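Local coordinates for TCR beta chain (Gallus gallus, PDB 6LIR), which forms, with the TCR alpha chain, the chicken alpha-beta T-cell receptor, which probably recognises peptide antigens presented by MHC molecules, at residues 154-158 against 159-163; 124-128 against 129-133. All blocks are in the same frame, centred on the assembly; numbering follows the deposited sequence.

Contact 1: residues 154-158 against 159-163; sequences VWKVN and GVKRT
Val-157 and Val-160 close a tight antiparallel beta hairpin at the surface of the immunoglobulin C1-set domain, where strand 152-157 turns back into the short strand 160-162 at the border of its sheet. The two valines pair through both backbone bonds. Val-157 N gives its hydrogen to Val-160 O at 2.8 Å, and the return bond from Val-160 N to Val-157 O is 3.2 Å long. The reversal between them is a type I' turn, with positive phi at both Asn-158 and Gly-159. Asn-158 carries its amide away from the hairpin to Arg-198 and Asn-197.

On the face shared by Val-157 and Arg-162, methyl CG2 of Val-157 lies against the arginine at both ends, 3.7 Å from Arg-162 CB and 3.5 Å from Arg-162 NH2. The arginine leaves with CG anti to its backbone N and bends at chi2 (76°), which brings NH2 of the guanidinium back to the valine, the two side chains meeting at a slant; Glu-191 then holds it by a salt bridge. Nearby, water 1 links Trp-155 N to Arg-162 O, while the indole of Trp-155 turns inward onto the Cys-141–Cys-201 disulfide, its NE1 hydrogen-bonded to Ser-183.

Across the other face Lys-156 and Lys-161 form a non-hydrogen-bonded pair. The extended Lys-156 runs alongside its neighbour, CE to CE 4.4 Å, and the ammonium groups end 6.1 Å apart at NZ. Replacing Lys-156 with an alanine would probably leave the aliphatic chain of Lys-161 without its companion. Two like charges so placed are likely to repel mildly and to keep their ends in solvent, while on the opposite face the arginine's charge is compensated by Glu-191.

Contact 2: residues 124-128 against 129-133; sequences FSPSK and QEIQE
Ser-127 caps helix 128-134 by facing the amides of Gln-129 and Glu-130, and the close packing of this contact gathers round it. Its OG, anti to the backbone N (chi1 175°), swings beneath the start of the helix and accepts two weak bonds, from Gln-129 N at 3.2 Å and from Glu-130 N at 3.3 Å. The second is nearly straight (168°), the first distinctly bent. Leu-120 of the TCR alpha chain packs on Ser-127 and covers the cap. The carbonyl of the same serine takes the amide of Ile-131, Ser-127 O to Ile-131 N 3.1 Å, and CG1 of that isoleucine lies on this oxygen at 3.2 Å. Farther out, Ile-131 CD1 approaches Pro-126 CG at 4.4 Å, and both side chains pack on Trp-192 and Ala-137.

This is a serine N-cap at the short helix that follows strand 120-124 of the immunoglobulin constant domain. Glu-130 extends from the capped turn to meet Arg-186 and Thr-138, and water 2 ties its OE2 to Ser-127 N, so the capping residue is held through its backbone amide as well.

The outer side, where Lys-128 and Gln-132 face solvent, is looser. Lys-128 bends away from the helix toward a weak, long ion pair with Asp-221. Gln-132 leaves with CG beside its backbone N, which lays CG 3.4 Å from Lys-128 O, the acceptor for its own amide.

In the fold
Both contacts belong to the C1-set domain and come in series along the chain, 124-128/129-133 before 154-158/159-163. Their centres are 21 Å apart and their nearest atoms about 7 Å, without touching. Contact 2 follows strand 120-124, an outermost strand of one four-stranded sheet, whereas contact 1 closes the border hairpin of the other. Strands 136-146 and 178-188 of the first sheet receive side chains from both sites, and helix 189-192 adds a further link, since Glu-191 pairs with contact 1 and Trp-192 packs on contact 2. The TCR alpha chain reaches contact 2 but not contact 1, which places the helix at the subunit interface and the hairpin apart from it.

Contact 1: residues 154-158 against 159-163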
loop_
_atom_site.group_PDB
_atom_site.type_symbol
_atom_site.label_atom_id
_atom_site.label_comp_id
_atom_site.label_asym_id
_atom_site.label_seq_id
_atom_site.Cartn_x
_atom_site.Cartn_y
_atom_site.Cartn_z
ATOM N N VAL B 154 -8.464 -3.726 7.147
ATOM C CA VAL B 154 -9.214 -4.227 6.003
ATOM C C VAL B 154 -10.700 -4.215 6.327
ATOM O O VAL B 154 -11.108 -4.160 7.489
ATOM C CB VAL B 154 -8.775 -5.650 5.585
ATOM C CG1 VAL B 154 -7.355 -5.636 5.044
ATOM C CG2 VAL B 154 -8.903 -6.612 6.757
ATOM N N TRP B 155 -11.510 -4.297 5.275
ATOM C CA TRP B 155 -12.956 -4.364 5.404
ATOM C C TRP B 155 -13.473 -5.718 4.941
ATOM O O TRP B 155 -12.993 -6.269 3.944
ATOM C CB TRP B 155 -13.632 -3.268 4.577
ATOM C CG TRP B 155 -13.502 -1.885 5.126
ATOM C CD1 TRP B 155 -12.539 -0.969 4.818
ATOM C CD2 TRP B 155 -14.385 -1.245 6.051
ATOM N NE1 TRP B 155 -12.762 0.202 5.506
ATOM C CE2 TRP B 155 -13.888 0.056 6.271
ATOM C CE3 TRP B 155 -15.546 -1.648 6.721
ATOM C CZ2 TRP B 155 -14.511 0.958 7.130
ATOM C CZ3 TRP B 155 -16.162 -0.752 7.576
ATOM C CH2 TRP B 155 -15.644 0.536 7.771
ATOM N N LYS B 156 -14.458 -6.247 5.663
ATOM C CA LYS B 156 -15.309 -7.321 5.175
ATOM C C LYS B 156 -16.755 -6.846 5.155
ATOM O O LYS B 156 -17.210 -6.190 6.097
ATOM C CB LYS B 156 -15.171 -8.577 6.039
ATOM C CG LYS B 156 -13.843 -9.299 5.862
ATOM C CD LYS B 156 -13.844 -10.647 6.570
ATOM C CE LYS B 156 -12.549 -11.395 6.326
ATOM N NZ LYS B 156 -12.495 -12.679 7.077
ATOM N N VAL B 157 -17.486 -7.195 4.101
ATOM C CA VAL B 157 -18.920 -6.942 4.035
ATOM C C VAL B 157 -19.616 -8.293 3.956
ATOM O O VAL B 157 -19.475 -9.017 2.960
ATOM C CB VAL B 157 -19.301 -6.051 2.844
ATOM C CG1 VAL B 157 -20.808 -5.875 2.786
ATOM C CG2 VAL B 157 -18.612 -4.699 2.950
ATOM N N ASN B 158 -20.382 -8.622 4.994
ATOM C CA ASN B 158 -21.089 -9.894 5.105
ATOM C C ASN B 158 -20.130 -11.068 4.901
ATOM O O ASN B 158 -20.317 -11.924 4.036
ATOM C CB ASN B 158 -22.259 -9.952 4.120
ATOM C CG ASN B 158 -23.351 -8.955 4.458
ATOM O OD1 ASN B 158 -23.603 -8.670 5.629
ATOM N ND2 ASN B 158 -24.002 -8.418 3.432
ATOM N N GLY B 159 -19.085 -11.092 5.727
ATOM C CA GLY B 159 -18.107 -12.161 5.707
ATOM C C GLY B 159 -17.150 -12.174 4.532
ATOM O O GLY B 159 -16.218 -12.986 4.533
ATOM N N VAL B 160 -17.337 -11.315 3.531
ATOM C CA VAL B 160 -16.537 -11.340 2.312
ATOM C C VAL B 160 -15.578 -10.157 2.306
ATOM O O VAL B 160 -15.961 -9.034 2.654
ATOM C CB VAL B 160 -17.444 -11.316 1.065
ATOM C CG1 VAL B 160 -16.622 -11.387 -0.213
ATOM C CG2 VAL B 160 -18.458 -12.453 1.124
ATOM N N LYS B 161 -14.339 -10.406 1.874
ATOM C CA LYS B 161 -13.364 -9.335 1.680
ATOM C C LYS B 161 -13.909 -8.299 0.711
ATOM O O LYS B 161 -14.375 -8.641 -0.379
ATOM C CB LYS B 161 -12.043 -9.895 1.145
ATOM C CG LYS B 161 -11.566 -11.162 1.828
ATOM C CD LYS B 161 -10.210 -10.994 2.485
ATOM C CE LYS B 161 -9.759 -12.309 3.115
ATOM N NZ LYS B 161 -8.579 -12.899 2.422
ATOM N N ARG B 162 -13.855 -7.032 1.105
ATOM C CA ARG B 162 -14.386 -5.950 0.290
ATOM C C ARG B 162 -13.259 -4.996 -0.069
ATOM O O ARG B 162 -12.500 -4.565 0.805
ATOM C CB ARG B 162 -15.490 -5.207 1.043
ATOM C CG ARG B 162 -15.974 -3.930 0.375
ATOM C CD ARG B 162 -16.873 -4.243 -0.803
ATOM N NE ARG B 162 -17.671 -3.086 -1.197
ATOM C CZ ARG B 162 -18.966 -2.943 -0.930
ATOM N NH1 ARG B 162 -19.609 -1.855 -1.328
ATOM N NH2 ARG B 162 -19.619 -3.888 -0.268
ATOM N N THR B 163 -13.178 -4.642 -1.345
ATOM C CA THR B 163 -12.211 -3.670 -1.822
ATOM C C THR B 163 -12.840 -2.492 -2.544
ATOM O O THR B 163 -12.300 -1.384 -2.490
ATOM C CB THR B 163 -11.233 -4.339 -2.802
ATOM O OG1 THR B 163 -11.966 -5.156 -3.726
ATOM C CG2 THR B 163 -10.228 -5.203 -2.068
HETATM O O HOH W 1 -10.368 -4.264 2.562
#

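Contact 2: residues 124-128 against 129-133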
loop_
_atom_site.group_PDB
_atom_site.type_symbol
_atom_site.label_atom_id
_atom_site.label_comp_id
_atom_site.label_asym_id
_atom_site.label_seq_id
_atom_site.Cartn_x
_atom_site.Cartn_y
_atom_site.Cartn_z
ATOM N N PHE B 124 -17.099 5.017 12.754
ATOM C CA PHE B 124 -17.956 6.176 12.915
ATOM C C PHE B 124 -19.256 5.954 12.159
ATOM O O PHE B 124 -19.255 5.453 11.031
ATOM C CB PHE B 124 -17.243 7.441 12.440
ATOM C CG PHE B 124 -16.169 7.909 13.383
ATOM C CD1 PHE B 124 -16.448 8.848 14.362
ATOM C CD2 PHE B 124 -14.888 7.394 13.304
ATOM C CE1 PHE B 124 -15.465 9.276 15.236
ATOM C CE2 PHE B 124 -13.897 7.815 14.177
ATOM C CZ PHE B 124 -14.188 8.758 15.143
ATOM N N SER B 125 -20.365 6.285 12.808
ATOM C CA SER B 125 -21.649 6.264 12.130
ATOM C C SER B 125 -21.607 7.214 10.937
ATOM O O SER B 125 -21.061 8.317 11.041
ATOM C CB SER B 125 -22.775 6.669 13.085
ATOM O OG SER B 125 -22.649 6.008 14.329
ATOM N N PRO B 126 -22.150 6.818 9.790
ATOM C CA PRO B 126 -22.119 7.706 8.626
ATOM C C PRO B 126 -23.089 8.861 8.803
ATOM O O PRO B 126 -24.083 8.769 9.529
ATOM C CB PRO B 126 -22.543 6.795 7.471
ATOM C CG PRO B 126 -23.372 5.744 8.120
ATOM C CD PRO B 126 -22.769 5.519 9.481
ATOM N N SER B 127 -22.773 9.969 8.142
ATOM C CA SER B 127 -23.572 11.178 8.290
ATOM C C SER B 127 -24.907 11.024 7.574
ATOM O O SER B 127 -24.955 10.669 6.393
ATOM C CB SER B 127 -22.810 12.379 7.732
ATOM O OG SER B 127 -23.613 13.546 7.753
ATOM N N LYS B 128 -25.996 11.312 8.292
ATOM C CA LYS B 128 -27.312 11.302 7.662
ATOM C C LYS B 128 -27.418 12.392 6.605
ATOM O O LYS B 128 -28.121 12.222 5.602
ATOM C CB LYS B 128 -28.410 11.461 8.718
ATOM C CG LYS B 128 -28.373 10.404 9.814
ATOM C CD LYS B 128 -29.773 10.062 10.316
ATOM C CE LYS B 128 -29.745 8.859 11.254
ATOM N NZ LYS B 128 -30.514 7.694 10.722
ATOM N N GLN B 129 -26.707 13.503 6.799
ATOM C CA GLN B 129 -26.713 14.573 5.809
ATOM C C GLN B 129 -26.001 14.147 4.529
ATOM O O GLN B 129 -26.485 14.431 3.426
ATOM C CB GLN B 129 -26.079 15.836 6.388
ATOM C CG GLN B 129 -26.297 17.067 5.529
ATOM C CD GLN B 129 -25.474 18.248 5.989
ATOM O OE1 GLN B 129 -24.955 18.257 7.106
ATOM N NE2 GLN B 129 -25.344 19.253 5.128
ATOM N N GLU B 130 -24.836 13.498 4.647
ATOM C CA GLU B 130 -24.168 12.974 3.457
ATOM C C GLU B 130 -25.085 12.022 2.697
ATOM O O GLU B 130 -25.218 12.115 1.471
ATOM C CB GLU B 130 -22.862 12.260 3.829
ATOM C CG GLU B 130 -22.241 11.491 2.647
ATOM C CD GLU B 130 -21.082 10.568 3.040
ATOM O OE1 GLU B 130 -20.151 10.404 2.222
ATOM O OE2 GLU B 130 -21.096 10.005 4.156
ATOM N N ILE B 131 -25.726 11.101 3.419
ATOM C CA ILE B 131 -26.629 10.135 2.794
ATOM C C ILE B 131 -27.706 10.851 1.987
ATOM O O ILE B 131 -28.015 10.471 0.852
ATOM C CB ILE B 131 -27.249 9.217 3.865
ATOM C CG1 ILE B 131 -26.167 8.361 4.526
ATOM C CG2 ILE B 131 -28.321 8.336 3.256
ATOM C CD1 ILE B 131 -26.641 7.633 5.772
ATOM N N GLN B 132 -28.324 11.876 2.575
ATOM C CA GLN B 132 -29.353 12.623 1.856
ATOM C C GLN B 132 -28.766 13.409 0.686
ATOM O O GLN B 132 -29.305 13.374 -0.427
ATOM C CB GLN B 132 -30.100 13.547 2.817
ATOM C CG GLN B 132 -30.963 12.778 3.802
ATOM C CD GLN B 132 -31.449 13.620 4.964
ATOM O OE1 GLN B 132 -31.294 13.238 6.124
ATOM N NE2 GLN B 132 -32.059 14.763 4.660
ATOM N N GLU B 133 -27.685 14.158 0.926
ATOM C CA GLU B 133 -27.134 15.024 -0.118
ATOM C C GLU B 133 -26.496 14.223 -1.250
ATOM O O GLU B 133 -26.693 14.539 -2.430
ATOM C CB GLU B 133 -26.115 15.993 0.482
ATOM C CG GLU B 133 -26.716 17.027 1.414
ATOM C CD GLU B 133 -25.660 17.888 2.077
ATOM O OE1 GLU B 133 -24.460 17.666 1.807
ATOM O OE2 GLU B 133 -26.026 18.786 2.865
HETATM O O HOH W 2 -20.430 9.604 6.527
#